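Local coordinates for ESX-1 secretion system protein EccA1 (Mycobacterium tuberculosis, PDB 4F3V) that probably acts, as part of a longer protein, as an ATPase powering export by the ESX-1 secretion system, and is represented here by its TPR-type N-terminal domain, at residues A[30-35]-A[40-45]; A[209-214]-A[232-237]. All coordinates share one frame; numbering follows the deposited sequence.

Contact 1 (A[30-35]-A[40-45])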
ATOM      1  N   THR A  30     -20.828 -10.890  -7.890  1.00 19.91           N
ATOM      2  CA  THR A  30     -21.729  -9.956  -7.239  1.00 21.26           C
ATOM      3  C   THR A  30     -23.053 -10.627  -6.887  1.00 21.94           C
ATOM      4  O   THR A  30     -23.619 -10.361  -5.833  1.00 22.13           O
ATOM      5  CB  THR A  30     -21.945  -8.717  -8.130  1.00 23.05           C
ATOM      6  OG1 THR A  30     -20.681  -8.069  -8.295  1.00 22.59           O
ATOM      7  CG2 THR A  30     -22.954  -7.742  -7.520  1.00 25.00           C
ATOM      8  N   GLU A  31     -23.536 -11.497  -7.764  1.00 21.95           N
ATOM      9  CA  GLU A  31     -24.710 -12.277  -7.468  1.00 23.27           C
ATOM     10  C   GLU A  31     -24.488 -13.118  -6.193  1.00 21.80           C
ATOM     11  O   GLU A  31     -25.385 -13.207  -5.357  1.00 21.80           O
ATOM     12  CB  GLU A  31     -25.030 -13.188  -8.641  1.00 24.99           C
ATOM     13  CG  GLU A  31     -26.300 -13.999  -8.509  1.00 27.30           C
ATOM     14  CD  GLU A  31     -27.553 -13.194  -8.714  1.00 30.73           C
ATOM     15  OE1 GLU A  31     -27.486 -11.986  -8.976  1.00 32.60           O
ATOM     16  OE2 GLU A  31     -28.628 -13.786  -8.610  1.00 33.11           O
ATOM     17  N   ILE A  32     -23.296 -13.696  -6.037  1.00 19.63           N
ATOM     18  CA  ILE A  32     -22.981 -14.464  -4.811  1.00 19.32           C
ATOM     19  C   ILE A  32     -23.038 -13.579  -3.567  1.00 19.82           C
ATOM     20  O   ILE A  32     -23.758 -13.899  -2.599  1.00 20.25           O
ATOM     21  CB  ILE A  32     -21.626 -15.182  -4.894  1.00 17.75           C
ATOM     22  CG1 ILE A  32     -21.650 -16.215  -6.036  1.00 17.80           C
ATOM     23  CG2 ILE A  32     -21.266 -15.809  -3.537  1.00 17.90           C
ATOM     24  CD1 ILE A  32     -20.282 -16.614  -6.506  1.00 17.09           C
ATOM     25  N   THR A  33     -22.343 -12.438  -3.602  1.00 19.72           N
ATOM     26  CA  THR A  33     -22.308 -11.555  -2.416  1.00 19.71           C
ATOM     27  C   THR A  33     -23.669 -10.951  -2.103  1.00 21.82           C
ATOM     28  O   THR A  33     -23.968 -10.703  -0.942  1.00 22.20           O
ATOM     29  CB  THR A  33     -21.257 -10.439  -2.526  1.00 19.37           C
ATOM     30  OG1 THR A  33     -21.566  -9.597  -3.634  1.00 20.18           O
ATOM     31  CG2 THR A  33     -19.874 -11.026  -2.686  1.00 17.51           C
ATOM     32  N   ASN A  34     -24.499 -10.731  -3.123  1.00 23.15           N
ATOM     33  CA  ASN A  34     -25.893 -10.336  -2.905  1.00 25.59           C
ATOM     34  C   ASN A  34     -26.695 -11.328  -2.085  1.00 26.93           C
ATOM     35  O   ASN A  34     -27.576 -10.922  -1.337  1.00 27.91           O
ATOM     36  CB  ASN A  34     -26.634 -10.121  -4.240  1.00 27.21           C
ATOM     37  CG  ASN A  34     -26.272  -8.801  -4.908  1.00 28.17           C
ATOM     38  OD1 ASN A  34     -25.542  -7.985  -4.344  1.00 27.37           O
ATOM     39  ND2 ASN A  34     -26.816  -8.573  -6.107  1.00 29.31           N
ATOM     40  N   TYR A  35     -26.407 -12.622  -2.240  1.00 26.74           N
ATOM     41  CA  TYR A  35     -27.091 -13.680  -1.489  1.00 28.27           C
ATOM     42  C   TYR A  35     -26.376 -14.077  -0.210  1.00 26.67           C
ATOM     43  O   TYR A  35     -27.004 -14.570   0.700  1.00 27.11           O
ATOM     44  CB  TYR A  35     -27.258 -14.921  -2.361  1.00 30.51           C
ATOM     45  CG  TYR A  35     -28.485 -14.778  -3.269  1.00 34.74           C
ATOM     46  CD1 TYR A  35     -28.472 -13.907  -4.366  1.00 36.07           C
ATOM     47  CD2 TYR A  35     -29.668 -15.463  -2.992  1.00 38.60           C
ATOM     48  CE1 TYR A  35     -29.595 -13.736  -5.166  1.00 39.63           C
ATOM     49  CE2 TYR A  35     -30.795 -15.308  -3.791  1.00 41.88           C
ATOM     50  CZ  TYR A  35     -30.751 -14.447  -4.873  1.00 42.44           C
ATOM     51  OH  TYR A  35     -31.874 -14.297  -5.645  1.00 47.10           O
ATOM     52  N   CYS A  40     -16.493 -14.520   1.534  1.00 14.42           N
ATOM     53  CA  CYS A  40     -15.157 -13.960   1.370  1.00 14.22           C
ATOM     54  C   CYS A  40     -14.555 -14.182  -0.025  1.00 14.21           C
ATOM     55  O   CYS A  40     -14.151 -13.233  -0.682  1.00 14.29           O
ATOM     56  CB  CYS A  40     -14.244 -14.561   2.425  1.00 14.33           C
ATOM     57  SG  CYS A  40     -12.579 -13.856   2.445  1.00 14.59           S
ATOM     58  N   ASP A  41     -14.572 -15.425  -0.505  1.00 14.47           N
ATOM     59  CA  ASP A  41     -13.983 -15.748  -1.821  1.00 14.62           C
ATOM     60  C   ASP A  41     -14.605 -14.965  -2.988  1.00 14.37           C
ATOM     61  O   ASP A  41     -13.911 -14.622  -3.937  1.00 14.48           O
ATOM     62  CB  ASP A  41     -14.049 -17.261  -2.108  1.00 14.81           C
ATOM     63  CG  ASP A  41     -13.239 -18.074  -1.119  1.00 15.49           C
ATOM     64  OD1 ASP A  41     -12.471 -17.471  -0.319  1.00 15.44           O
ATOM     65  OD2 ASP A  41     -13.341 -19.311  -1.159  1.00 16.34           O
ATOM     66  N   ALA A  42     -15.896 -14.681  -2.904  1.00 14.37           N
ATOM     67  CA  ALA A  42     -16.564 -13.881  -3.931  1.00 14.74           C
ATOM     68  C   ALA A  42     -16.227 -12.385  -3.845  1.00 14.75           C
ATOM     69  O   ALA A  42     -16.156 -11.707  -4.868  1.00 15.68           O
ATOM     70  CB  ALA A  42     -18.080 -14.130  -3.901  1.00 14.13           C
ATOM     71  N   TRP A  43     -16.044 -11.854  -2.639  1.00 14.94           N
ATOM     72  CA  TRP A  43     -15.519 -10.499  -2.490  1.00 15.26           C
ATOM     73  C   TRP A  43     -14.150 -10.377  -3.105  1.00 15.56           C
ATOM     74  O   TRP A  43     -13.883  -9.408  -3.820  1.00 16.48           O
ATOM     75  CB  TRP A  43     -15.490 -10.033  -1.038  1.00 15.62           C
ATOM     76  CG  TRP A  43     -16.854  -9.851  -0.425  1.00 15.98           C
ATOM     77  CD1 TRP A  43     -17.458 -10.663   0.520  1.00 16.35           C
ATOM     78  CD2 TRP A  43     -17.832  -8.810  -0.717  1.00 16.91           C
ATOM     79  NE1 TRP A  43     -18.703 -10.203   0.830  1.00 17.26           N
ATOM     80  CE2 TRP A  43     -18.987  -9.093   0.107  1.00 17.83           C
ATOM     81  CE3 TRP A  43     -17.868  -7.722  -1.573  1.00 17.66           C
ATOM     82  CZ2 TRP A  43     -20.119  -8.301   0.083  1.00 19.29           C
ATOM     83  CZ3 TRP A  43     -19.007  -6.933  -1.590  1.00 19.63           C
ATOM     84  CH2 TRP A  43     -20.111  -7.214  -0.773  1.00 20.17           C
ATOM     85  N   ILE A  44     -13.303 -11.385  -2.914  1.00 15.14           N
ATOM     86  CA  ILE A  44     -11.983 -11.407  -3.536  1.00 15.43           C
ATOM     87  C   ILE A  44     -12.103 -11.534  -5.078  1.00 15.68           C
ATOM     88  O   ILE A  44     -11.347 -10.923  -5.822  1.00 16.11           O
ATOM     89  CB  ILE A  44     -11.096 -12.523  -2.913  1.00 14.75           C
ATOM     90  CG1 ILE A  44     -10.855 -12.194  -1.417  1.00 15.58           C
ATOM     91  CG2 ILE A  44      -9.774 -12.675  -3.664  1.00 14.85           C
ATOM     92  CD1 ILE A  44     -10.258 -13.346  -0.610  1.00 15.38           C
ATOM     93  N   GLY A  45     -13.035 -12.347  -5.538  1.00 15.50           N
ATOM     94  CA  GLY A  45     -13.337 -12.440  -6.981  1.00 16.00           C
ATOM     95  C   GLY A  45     -13.691 -11.075  -7.558  1.00 17.00           C
ATOM     96  O   GLY A  45     -13.219 -10.709  -8.638  1.00 17.72           O
TER
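An antiparallel helical hairpin of the TPR-type N-terminal domain closes here: helix 22-35 turns through a four-residue loop into helix 40-48, and T33 of the first meets A42 and W43 of the second. The two short segments run at 143° to one another, with axes 8.7 Å apart at closest approach. The nearest CA pair is T33 and A42, 6.4 Å apart, and so close an approach is consistent with an alanine at that place. All four touching residues are buried, and together the segments bury 204 Å².

The contact divides into two patches. In the first, the A42 methyl meets two neighbouring side chains of helix 22-35: A42 CB is 3.6 Å from I32 CG2 and 3.8 Å from T33 CG2. I32 also touches L10 of helix 2-17, which extends this apolar layer toward the N-terminal helix. In the second patch, the T33 methyl sits over one face of the W43 indole. T33 CG2 lies 3.6 Å from the centroid of the five-membered ring of W43 and 15° off its normal, the geometry of a CH-pi contact. W43 also packs on T56, R59 and A60 of helix 54-62, so its indole joins the hairpin to the next helix.

Both residues of this second patch have polar partners outside the two segments. W43 NE1 hydrogen-bonds to O of E37 in the connecting loop, tying the indole to the turn. The T33 hydroxyl stands between its backbone N and carbonyl carbon (chi1 62°), where R46 NH1 hydrogen-bonds with it, while the methyl on the other branch is left to meet the ring. Over the six-membered part of the indole, the contact passes from the methyl to the branch carbon, with T33 CB 3.6 Å from W43 CZ2.

Contact 2 (A[209-214]-A[232-237])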
ATOM      1  N   ALA A 209       8.309   8.540  -5.796  1.00 20.71           N
ATOM      2  CA  ALA A 209       8.670   9.060  -4.475  1.00 19.72           C
ATOM      3  C   ALA A 209      10.181   9.260  -4.367  1.00 18.96           C
ATOM      4  O   ALA A 209      10.644  10.231  -3.786  1.00 18.63           O
ATOM      5  CB  ALA A 209       8.185   8.123  -3.356  1.00 20.00           C
ATOM      6  N   ILE A 210      10.961   8.345  -4.928  1.00 19.23           N
ATOM      7  CA  ILE A 210      12.411   8.459  -4.879  1.00 19.02           C
ATOM      8  C   ILE A 210      12.841   9.794  -5.534  1.00 20.36           C
ATOM      9  O   ILE A 210      13.555  10.598  -4.915  1.00 20.75           O
ATOM     10  CB  ILE A 210      13.115   7.266  -5.562  1.00 18.93           C
ATOM     11  CG1 ILE A 210      12.967   5.994  -4.713  1.00 18.75           C
ATOM     12  CG2 ILE A 210      14.600   7.581  -5.754  1.00 18.32           C
ATOM     13  CD1 ILE A 210      13.434   4.721  -5.413  1.00 18.68           C
ATOM     14  N   ALA A 211      12.396  10.044  -6.766  1.00 20.47           N
ATOM     15  CA  ALA A 211      12.824  11.262  -7.494  1.00 20.72           C
ATOM     16  C   ALA A 211      12.265  12.535  -6.851  1.00 21.16           C
ATOM     17  O   ALA A 211      12.972  13.514  -6.695  1.00 20.57           O
ATOM     18  CB  ALA A 211      12.424  11.181  -8.965  1.00 20.83           C
ATOM     19  N   TRP A 212      10.994  12.495  -6.454  1.00 21.17           N
ATOM     20  CA  TRP A 212      10.359  13.639  -5.816  1.00 22.08           C
ATOM     21  C   TRP A 212      11.054  14.070  -4.563  1.00 21.76           C
ATOM     22  O   TRP A 212      11.357  15.238  -4.380  1.00 21.63           O
ATOM     23  CB  TRP A 212       8.897  13.334  -5.489  1.00 22.24           C
ATOM     24  CG  TRP A 212       8.215  14.445  -4.758  1.00 23.30           C
ATOM     25  CD1 TRP A 212       7.875  14.499  -3.400  1.00 24.13           C
ATOM     26  CD2 TRP A 212       7.717  15.694  -5.331  1.00 24.95           C
ATOM     27  NE1 TRP A 212       7.247  15.678  -3.105  1.00 24.83           N
ATOM     28  CE2 TRP A 212       7.114  16.441  -4.227  1.00 25.99           C
ATOM     29  CE3 TRP A 212       7.716  16.255  -6.613  1.00 25.63           C
ATOM     30  CZ2 TRP A 212       6.547  17.699  -4.418  1.00 27.39           C
ATOM     31  CZ3 TRP A 212       7.141  17.515  -6.793  1.00 27.19           C
ATOM     32  CH2 TRP A 212       6.578  18.229  -5.715  1.00 28.03           C
ATOM     33  N   TYR A 213      11.320  13.126  -3.677  1.00 21.14           N
ATOM     34  CA  TYR A 213      11.945  13.464  -2.406  1.00 20.85           C
ATOM     35  C   TYR A 213      13.428  13.795  -2.551  1.00 20.86           C
ATOM     36  O   TYR A 213      13.941  14.642  -1.809  1.00 21.23           O
ATOM     37  CB  TYR A 213      11.651  12.387  -1.344  1.00 20.13           C
ATOM     38  CG  TYR A 213      10.247  12.528  -0.783  1.00 20.07           C
ATOM     39  CD1 TYR A 213       9.936  13.545   0.125  1.00 22.06           C
ATOM     40  CD2 TYR A 213       9.228  11.684  -1.168  1.00 20.58           C
ATOM     41  CE1 TYR A 213       8.645  13.708   0.637  1.00 22.44           C
ATOM     42  CE2 TYR A 213       7.934  11.835  -0.666  1.00 20.72           C
ATOM     43  CZ  TYR A 213       7.654  12.836   0.240  1.00 21.85           C
ATOM     44  OH  TYR A 213       6.379  12.981   0.735  1.00 23.08           O
ATOM     45  N   LEU A 214      14.116  13.163  -3.504  1.00 20.47           N
ATOM     46  CA  LEU A 214      15.484  13.603  -3.834  1.00 20.91           C
ATOM     47  C   LEU A 214      15.446  15.049  -4.298  1.00 21.55           C
ATOM     48  O   LEU A 214      16.280  15.847  -3.873  1.00 22.17           O
ATOM     49  CB  LEU A 214      16.149  12.733  -4.913  1.00 20.70           C
ATOM     50  CG  LEU A 214      16.749  11.371  -4.507  1.00 21.17           C
ATOM     51  CD1 LEU A 214      17.081  10.515  -5.746  1.00 21.04           C
ATOM     52  CD2 LEU A 214      18.004  11.593  -3.644  1.00 21.37           C
ATOM     53  N   GLU A 232      12.721  17.599 -13.973  1.00 25.93           N
ATOM     54  CA  GLU A 232      12.626  17.399 -15.430  1.00 26.83           C
ATOM     55  C   GLU A 232      12.533  15.922 -15.785  1.00 25.64           C
ATOM     56  O   GLU A 232      11.758  15.524 -16.666  1.00 26.72           O
ATOM     57  CB  GLU A 232      13.817  18.055 -16.174  1.00 27.68           C
ATOM     58  CG  GLU A 232      13.818  19.571 -16.093  1.00 29.03           C
ATOM     59  CD  GLU A 232      15.028  20.269 -16.717  1.00 30.42           C
ATOM     60  OE1 GLU A 232      16.068  19.629 -16.968  1.00 30.16           O
ATOM     61  OE2 GLU A 232      14.924  21.497 -16.946  1.00 30.90           O
ATOM     62  N   TRP A 233      13.310  15.099 -15.094  1.00 24.39           N
ATOM     63  CA  TRP A 233      13.231  13.657 -15.297  1.00 23.65           C
ATOM     64  C   TRP A 233      11.838  13.156 -14.957  1.00 24.10           C
ATOM     65  O   TRP A 233      11.240  12.366 -15.709  1.00 23.17           O
ATOM     66  CB  TRP A 233      14.289  12.949 -14.476  1.00 22.44           C
ATOM     67  CG  TRP A 233      14.196  11.477 -14.608  1.00 22.10           C
ATOM     68  CD1 TRP A 233      14.762  10.693 -15.591  1.00 22.81           C
ATOM     69  CD2 TRP A 233      13.434  10.555 -13.768  1.00 21.50           C
ATOM     70  NE1 TRP A 233      14.439   9.383 -15.404  1.00 22.44           N
ATOM     71  CE2 TRP A 233      13.637   9.238 -14.333  1.00 21.73           C
ATOM     72  CE3 TRP A 233      12.664  10.685 -12.614  1.00 20.81           C
ATOM     73  CZ2 TRP A 233      13.067   8.112 -13.782  1.00 21.41           C
ATOM     74  CZ3 TRP A 233      12.090   9.538 -12.065  1.00 20.31           C
ATOM     75  CH2 TRP A 233      12.282   8.292 -12.638  1.00 20.93           C
ATOM     76  N   LEU A 234      11.296  13.625 -13.832  1.00 24.76           N
ATOM     77  CA  LEU A 234       9.938  13.228 -13.405  1.00 26.38           C
ATOM     78  C   LEU A 234       8.866  13.666 -14.386  1.00 28.60           C
ATOM     79  O   LEU A 234       7.983  12.879 -14.706  1.00 29.89           O
ATOM     80  CB  LEU A 234       9.582  13.791 -12.034  1.00 25.86           C
ATOM     81  CG  LEU A 234       9.801  12.926 -10.806  1.00 26.52           C
ATOM     82  CD1 LEU A 234       9.384  13.756  -9.576  1.00 25.78           C
ATOM     83  CD2 LEU A 234       9.021  11.583 -10.854  1.00 24.56           C
ATOM     84  N   GLN A 235       8.938  14.906 -14.872  1.00 30.67           N
ATOM     85  CA  GLN A 235       7.922  15.395 -15.797  1.00 33.89           C
ATOM     86  C   GLN A 235       7.986  14.612 -17.108  1.00 34.15           C
ATOM     87  O   GLN A 235       6.957  14.409 -17.758  1.00 36.10           O
ATOM     88  CB  GLN A 235       8.043  16.919 -16.040  1.00 37.53           C
ATOM     89  CG  GLN A 235       6.838  17.609 -16.720  1.00 40.59           C
ATOM     90  CD  GLN A 235       5.451  17.362 -16.067  1.00 43.18           C
ATOM     91  OE1 GLN A 235       5.316  16.934 -14.896  1.00 42.59           O
ATOM     92  NE2 GLN A 235       4.399  17.643 -16.848  1.00 45.68           N
ATOM     93  N   THR A 236       9.174  14.131 -17.479  1.00 32.76           N
ATOM     94  CA  THR A 236       9.299  13.303 -18.679  1.00 32.75           C
ATOM     95  C   THR A 236       8.758  11.904 -18.481  1.00 30.93           C
ATOM     96  O   THR A 236       8.081  11.391 -19.350  1.00 32.37           O
ATOM     97  CB  THR A 236      10.749  13.193 -19.161  1.00 32.76           C
ATOM     98  OG1 THR A 236      11.226  14.494 -19.468  1.00 35.46           O
ATOM     99  CG2 THR A 236      10.836  12.317 -20.376  1.00 34.27           C
ATOM    100  N   THR A 237       9.034  11.303 -17.330  1.00 29.14           N
ATOM    101  CA  THR A 237       8.763   9.901 -17.100  1.00 28.52           C
ATOM    102  C   THR A 237       7.466   9.632 -16.317  1.00 28.97           C
ATOM    103  O   THR A 237       6.860   8.594 -16.496  1.00 28.80           O
ATOM    104  CB  THR A 237       9.934   9.222 -16.341  1.00 27.46           C
ATOM    105  OG1 THR A 237      10.127   9.851 -15.062  1.00 25.88           O
ATOM    106  CG2 THR A 237      11.241   9.281 -17.171  1.00 26.29           C
TER
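The carbonyl oxygen of W233 takes two hydrogen bonds from one residue a turn later, T237: W233 O is 2.9 Å from the amide T237 N and 2.8 Å from the hydroxyl T237 OG1. This doubly used oxygen lies near the end of helix 224-237, which pairs with helix 207-221 as an antiparallel helical hairpin of the TPR-type domain. The hydroxyl comes from above the carbonyl plane, 40° out of it. The same T237 OG1 also stands 3.3 Å above one face of the W233 indole, offset toward the rim, so a single threonine borders both the backbone and the side chain of W233.

Across the hairpin, the segments run at 151° to each other with axes 10.0 Å apart, and the interface is apolar. A211 is its centre on helix 207-221. A211 CB lies 3.5 Å from W233 CZ3, which approaches obliquely, and the same methyl is 3.6 Å from L234 CG. W233 itself is exposed and reaches this spot with its CG anti to the backbone N (chi1 177°). L234, which is buried, also touches V243 of helix 241-248.

L234 CD1 lies at the edge of the W212 indole, near its plane. That indole adds a cation-pi interaction with K242, and W212 packs on A246, so helix 241-248 meets both W212 and L234 and continues the helical stack beyond the hairpin. Next along helix 207-221, Y213 packs on helices 167-183 and 187-198, linking its helix to those before it. The leucine meets W212 mainly at its backbone: L234 CD1 is 3.7 Å from W212 N, against 4.1 Å from W212 CB.

Contacts 1 and 2 are separate helical hairpins of a single domain, met one after the other along the chain. Their centres are 40 Å apart and their nearest atoms about 27 Å apart, so neither touches the other. They lie on opposite sides of the chain's centre, with contact 1 centred 23 Å from it and contact 2 centred 20 Å from it. Both pair antiparallel helices through an alanine at the nearest CA register, with a tryptophan taking part, yet the axes are closer in contact 1. Neither contact is known to belong to a nucleotide site: ATP binding and hydrolysis are assigned to the whole protein, whose AAA module probably lies outside this piece.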